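Local structure of hypothetical protein PA1234 (Pseudomonas aeruginosa, 1Z6N) at residues A[69-74]-A[143-148]; A[78-81]-A[86-89]. The protein is of unknown function but has a thioredoxin-type fold and belongs to the thioredoxin family, and it can bind a magnesium ion. All blocks are in the same frame, centred on the assembly; numbering follows the deposited sequence.

In the fold
Following the chain from the N terminus, strand 56-61 leads into helix 67-82, which both contacts use. Contact 1 joins the early turns of that helix (69-74) to residues 143-148 at the end of helix 139-146, closing a loop of 68 residues that carries the other three strands of the sheet. Contact 2 is nested inside this loop: the last turn of the same helix (78-81) meets 86-89 on the next strand after the four residues 82-85, the first of them still helical. The two contact centres lie about 17 Å apart. Contact 1 therefore ties helix 67-82 to the end of helix 139-146, whereas contact 2 ties it to the edge strand 86-91 within one beta-alpha-beta unit.

Contact 1 of 2, residues A[69-74]-A[143-148]; sequences CQINLA and AAYKAG
I71 packs against Y145 and K146 where helix 67-82 passes the end of helix 139-146; the nearest CA pair is I71 CA and G148 CA, 6.7 Å apart. G148 is the first residue to leave helical angles; its positive phi and bonds back into the last turn make a Schellman motif, in which G148 N reaches Y145 O at 2.8 Å. Between the backbones lies the Y145 side chain, whose CG stands anti to the backbone N (chi1 162°), an orientation that carries the ring across to helix 67-82.

I71 meets this ring with both branches. I71 CD1 sits over one face, offset toward the rim, in a CH-pi contact 4.2 Å from the Y145 ring centroid, while I71 CG2 touches Y145 CE1 at 3.8 Å. I71 CD1 also packs on the last turn, 3.9 Å from K146 CA. N72 approaches at the phenol end, its side chain crossing that of Y145 at about a right angle. Its amide plane is turned only 22° from the ring plane, and OD1 lies at the ring edge, in plane. N72 ND2 donates to Y145 OH at 2.9 Å; the N-H...O angle of 134° and the tilt of OH out of the amide plane mark a bent bond.

The stronger polar partner of Y145 OH is D68 OD1, and N72 ND2 also bonds weakly to D68 O, holding the ring's polar end beside the start of helix 67-82. There C66 and C69 form a CxxC sequence, as in thioredoxins, whose role here is not established. Because the N72 N-H already points at the phenol oxygen, the tyrosine's own hydrogen is probably turned to D68 OD1, so the buried hydroxyl would both accept and donate.

Contact 2 of 2, residues A[78-81]-A[86-89]; sequences FAQR and IELA
Q80 packs against I86 and L88 where helix 67-82 draws close to the following strand, and Q80 CA and I86 CA are only 5.1 Å apart. This is the tight part. Q80 CB rests 3.3 Å from I86 O, and Q80 CG stands between its own backbone N and carbonyl carbon (chi1 88°), from where the extended chain runs along the strand toward L88. The two side chains meet obliquely: L88 CD1 is 3.9 Å from Q80 CB and 3.7 Å from Q80 CD, so one methyl spans the root and the far end of the glutamine. I86 directs its side chain toward the helix, with I86 CG2 4.4 Å from Q80 CB, and together with A79 it packs on L49 of helix 43-50.

The arrangement is the helix-to-strand return of a beta-alpha-beta crossover: strand 56-61, helix 67-82 and strand 86-91, the two strands being parallel neighbours in the thioredoxin-like sheet. E87 and A89 hydrogen-bond through their backbones to strand 56-61, while I86 and L88 both touch L58.

On the loose side, the CB of E87 points away from helix 67-82, and the exposed side chain lies against F8 of helix 4-10, about 6 Å from the side chain of D13, a magnesium-binding residue. R81 also has its CB directed away from the strand, and its guanidinium group forms salt bridges with E37 and D77.

Contact 1 of 2, residues A[69-74]-A[143-148]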
loop_
_atom_site.group_PDB
_atom_site.type_symbol
_atom_site.label_atom_id
_atom_site.label_comp_id
_atom_site.label_asym_id
_atom_site.label_seq_id
_atom_site.Cartn_x
_atom_site.Cartn_y
_atom_site.Cartn_z
ATOM N N CYS A 69 -5.776 -5.804 -2.088
ATOM C CA CYS A 69 -5.340 -5.317 -0.771
ATOM C C CYS A 69 -4.466 -6.338 -0.056
ATOM O O CYS A 69 -3.439 -5.979 0.524
ATOM C CB CYS A 69 -6.535 -4.972 0.113
ATOM S SG CYS A 69 -7.453 -3.536 -0.503
ATOM N N GLN A 70 -4.867 -7.607 -0.080
ATOM C CA GLN A 70 -4.056 -8.641 0.575
ATOM C C GLN A 70 -2.619 -8.645 0.046
ATOM O O GLN A 70 -1.654 -8.701 0.814
ATOM C CB GLN A 70 -4.683 -10.026 0.399
ATOM C CG GLN A 70 -6.065 -10.151 1.022
ATOM C CD GLN A 70 -6.843 -11.310 0.453
ATOM O OE1 GLN A 70 -6.323 -12.089 -0.368
ATOM N NE2 GLN A 70 -8.098 -11.442 0.875
ATOM N N ILE A 71 -2.499 -8.579 -1.276
ATOM C CA ILE A 71 -1.201 -8.608 -1.963
ATOM C C ILE A 71 -0.404 -7.354 -1.670
ATOM O O ILE A 71 0.683 -7.414 -1.113
ATOM C CB ILE A 71 -1.396 -8.766 -3.475
ATOM C CG1 ILE A 71 -2.002 -10.146 -3.778
ATOM C CG2 ILE A 71 -0.065 -8.592 -4.222
ATOM C CD1 ILE A 71 -2.637 -10.275 -5.166
ATOM N N ASN A 72 -0.927 -6.192 -2.071
ATOM C CA ASN A 72 -0.072 -5.021 -2.044
ATOM C C ASN A 72 0.146 -4.468 -0.657
ATOM O O ASN A 72 1.190 -3.884 -0.384
ATOM C CB ASN A 72 -0.593 -3.959 -2.998
ATOM C CG ASN A 72 -0.624 -4.452 -4.420
ATOM O OD1 ASN A 72 0.416 -4.762 -5.001
ATOM N ND2 ASN A 72 -1.830 -4.569 -4.976
ATOM N N LEU A 73 -0.831 -4.650 0.231
ATOM C CA LEU A 73 -0.635 -4.173 1.588
ATOM C C LEU A 73 0.292 -5.090 2.388
ATOM O O LEU A 73 1.033 -4.594 3.236
ATOM C CB LEU A 73 -1.964 -3.923 2.299
ATOM C CG LEU A 73 -2.835 -2.877 1.591
ATOM C CD1 LEU A 73 -4.133 -2.652 2.397
ATOM C CD2 LEU A 73 -2.084 -1.559 1.389
ATOM N N ALA A 74 0.296 -6.393 2.089
ATOM C CA ALA A 74 1.332 -7.258 2.687
ATOM C C ALA A 74 2.728 -6.730 2.315
ATOM O O ALA A 74 3.640 -6.695 3.150
ATOM C CB ALA A 74 1.161 -8.711 2.251
ATOM N N ALA A 143 -2.152 -13.367 -13.604
ATOM C CA ALA A 143 -1.866 -14.652 -12.996
ATOM C C ALA A 143 -0.659 -14.578 -12.068
ATOM O O ALA A 143 -0.757 -14.937 -10.901
ATOM C CB ALA A 143 -1.676 -15.738 -14.068
ATOM N N ALA A 144 0.467 -14.088 -12.592
ATOM C CA ALA A 144 1.704 -13.965 -11.814
ATOM C C ALA A 144 1.543 -12.973 -10.666
ATOM O O ALA A 144 2.033 -13.195 -9.557
ATOM C CB ALA A 144 2.840 -13.531 -12.708
ATOM N N TYR A 145 0.853 -11.873 -10.942
ATOM C CA TYR A 145 0.514 -10.912 -9.902
ATOM C C TYR A 145 -0.320 -11.519 -8.754
ATOM O O TYR A 145 0.033 -11.353 -7.581
ATOM C CB TYR A 145 -0.191 -9.707 -10.520
ATOM C CG TYR A 145 -0.945 -8.865 -9.527
ATOM C CD1 TYR A 145 -0.267 -8.050 -8.622
ATOM C CD2 TYR A 145 -2.335 -8.884 -9.500
ATOM C CE1 TYR A 145 -0.967 -7.267 -7.705
ATOM C CE2 TYR A 145 -3.044 -8.105 -8.585
ATOM C CZ TYR A 145 -2.347 -7.304 -7.694
ATOM O OH TYR A 145 -3.037 -6.518 -6.790
ATOM N N LYS A 146 -1.412 -12.216 -9.097
ATOM C CA LYS A 146 -2.314 -12.819 -8.089
ATOM C C LYS A 146 -1.584 -13.904 -7.300
ATOM O O LYS A 146 -1.967 -14.246 -6.172
ATOM C CB LYS A 146 -3.575 -13.400 -8.736
ATOM C CG LYS A 146 -4.609 -12.380 -9.198
ATOM C CD LYS A 146 -5.736 -13.062 -9.983
ATOM C CE LYS A 146 -6.658 -12.058 -10.666
ATOM N NZ LYS A 146 -7.566 -12.771 -11.618
ATOM N N ALA A 147 -0.527 -14.438 -7.904
ATOM C CA ALA A 147 0.371 -15.381 -7.256
ATOM C C ALA A 147 1.491 -14.727 -6.434
ATOM O O ALA A 147 2.309 -15.425 -5.836
ATOM C CB ALA A 147 0.954 -16.348 -8.288
ATOM N N GLY A 148 1.560 -13.394 -6.420
ATOM C CA GLY A 148 2.594 -12.709 -5.640
ATOM C C GLY A 148 3.921 -12.381 -6.319
ATOM O O GLY A 148 4.888 -11.986 -5.659
#

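Contact 2 of 2, residues A[78-81]-A[86-89]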
loop_
_atom_site.group_PDB
_atom_site.type_symbol
_atom_site.label_atom_id
_atom_site.label_comp_id
_atom_site.label_asym_id
_atom_site.label_seq_id
_atom_site.Cartn_x
_atom_site.Cartn_y
_atom_site.Cartn_z
ATOM N N PHE A 78 5.506 -4.948 4.813
ATOM C CA PHE A 78 6.881 -5.451 4.887
ATOM C C PHE A 78 7.866 -4.280 4.813
ATOM O O PHE A 78 8.802 -4.201 5.610
ATOM C CB PHE A 78 7.113 -6.486 3.798
ATOM C CG PHE A 78 8.481 -7.112 3.823
ATOM C CD1 PHE A 78 8.930 -7.826 4.936
ATOM C CD2 PHE A 78 9.302 -7.029 2.709
ATOM C CE1 PHE A 78 10.208 -8.416 4.936
ATOM C CE2 PHE A 78 10.574 -7.624 2.706
ATOM C CZ PHE A 78 11.012 -8.312 3.821
ATOM N N ALA A 79 7.609 -3.337 3.907
ATOM C CA ALA A 79 8.460 -2.148 3.776
ATOM C C ALA A 79 8.473 -1.305 5.048
ATOM O O ALA A 79 9.525 -0.840 5.476
ATOM C CB ALA A 79 8.055 -1.303 2.565
ATOM N N GLN A 80 7.307 -1.127 5.679
ATOM C CA GLN A 80 7.255 -0.328 6.897
ATOM C C GLN A 80 7.962 -1.022 8.072
ATOM O O GLN A 80 8.496 -0.363 8.967
ATOM C CB GLN A 80 5.812 0.037 7.243
ATOM C CG GLN A 80 5.065 -0.981 8.096
ATOM C CD GLN A 80 3.678 -0.494 8.486
ATOM O OE1 GLN A 80 2.690 -1.265 8.524
ATOM N NE2 GLN A 80 3.579 0.797 8.757
ATOM N N ARG A 81 7.986 -2.354 8.060
ATOM C CA ARG A 81 8.702 -3.088 9.095
ATOM C C ARG A 81 10.218 -2.974 8.911
ATOM O O ARG A 81 10.965 -2.941 9.890
ATOM C CB ARG A 81 8.239 -4.546 9.134
ATOM C CG ARG A 81 6.822 -4.651 9.679
ATOM C CD ARG A 81 6.356 -6.082 9.872
ATOM N NE ARG A 81 6.083 -6.761 8.608
ATOM C CZ ARG A 81 6.827 -7.750 8.115
ATOM N NH1 ARG A 81 7.899 -8.171 8.778
ATOM N NH2 ARG A 81 6.497 -8.320 6.959
ATOM N N ILE A 86 8.474 4.894 7.370
ATOM C CA ILE A 86 7.232 4.764 6.595
ATOM C C ILE A 86 6.184 4.148 7.522
ATOM O O ILE A 86 6.458 3.154 8.185
ATOM C CB ILE A 86 7.423 3.838 5.360
ATOM C CG1 ILE A 86 8.425 4.431 4.365
ATOM C CG2 ILE A 86 6.081 3.576 4.648
ATOM C CD1 ILE A 86 8.955 3.425 3.357
ATOM N N GLU A 87 4.994 4.746 7.584
ATOM C CA GLU A 87 3.904 4.213 8.407
ATOM C C GLU A 87 2.589 4.175 7.628
ATOM O O GLU A 87 2.233 5.177 7.002
ATOM C CB GLU A 87 3.669 5.068 9.660
ATOM C CG GLU A 87 2.653 4.413 10.628
ATOM C CD GLU A 87 2.271 5.254 11.861
ATOM O OE1 GLU A 87 2.867 6.322 12.100
ATOM O OE2 GLU A 87 1.347 4.819 12.590
ATOM N N LEU A 88 1.880 3.042 7.702
ATOM C CA LEU A 88 0.561 2.857 7.068
ATOM C C LEU A 88 -0.540 3.019 8.088
ATOM O O LEU A 88 -0.412 2.535 9.213
ATOM C CB LEU A 88 0.385 1.425 6.513
ATOM C CG LEU A 88 1.010 0.947 5.214
ATOM C CD1 LEU A 88 2.526 0.944 5.332
ATOM C CD2 LEU A 88 0.508 -0.452 4.885
ATOM N N ALA A 89 -1.639 3.653 7.666
ATOM C CA ALA A 89 -2.893 3.588 8.432
ATOM C C ALA A 89 -3.984 3.346 7.417
ATOM O O ALA A 89 -3.968 3.940 6.328
ATOM C CB ALA A 89 -3.145 4.875 9.166
#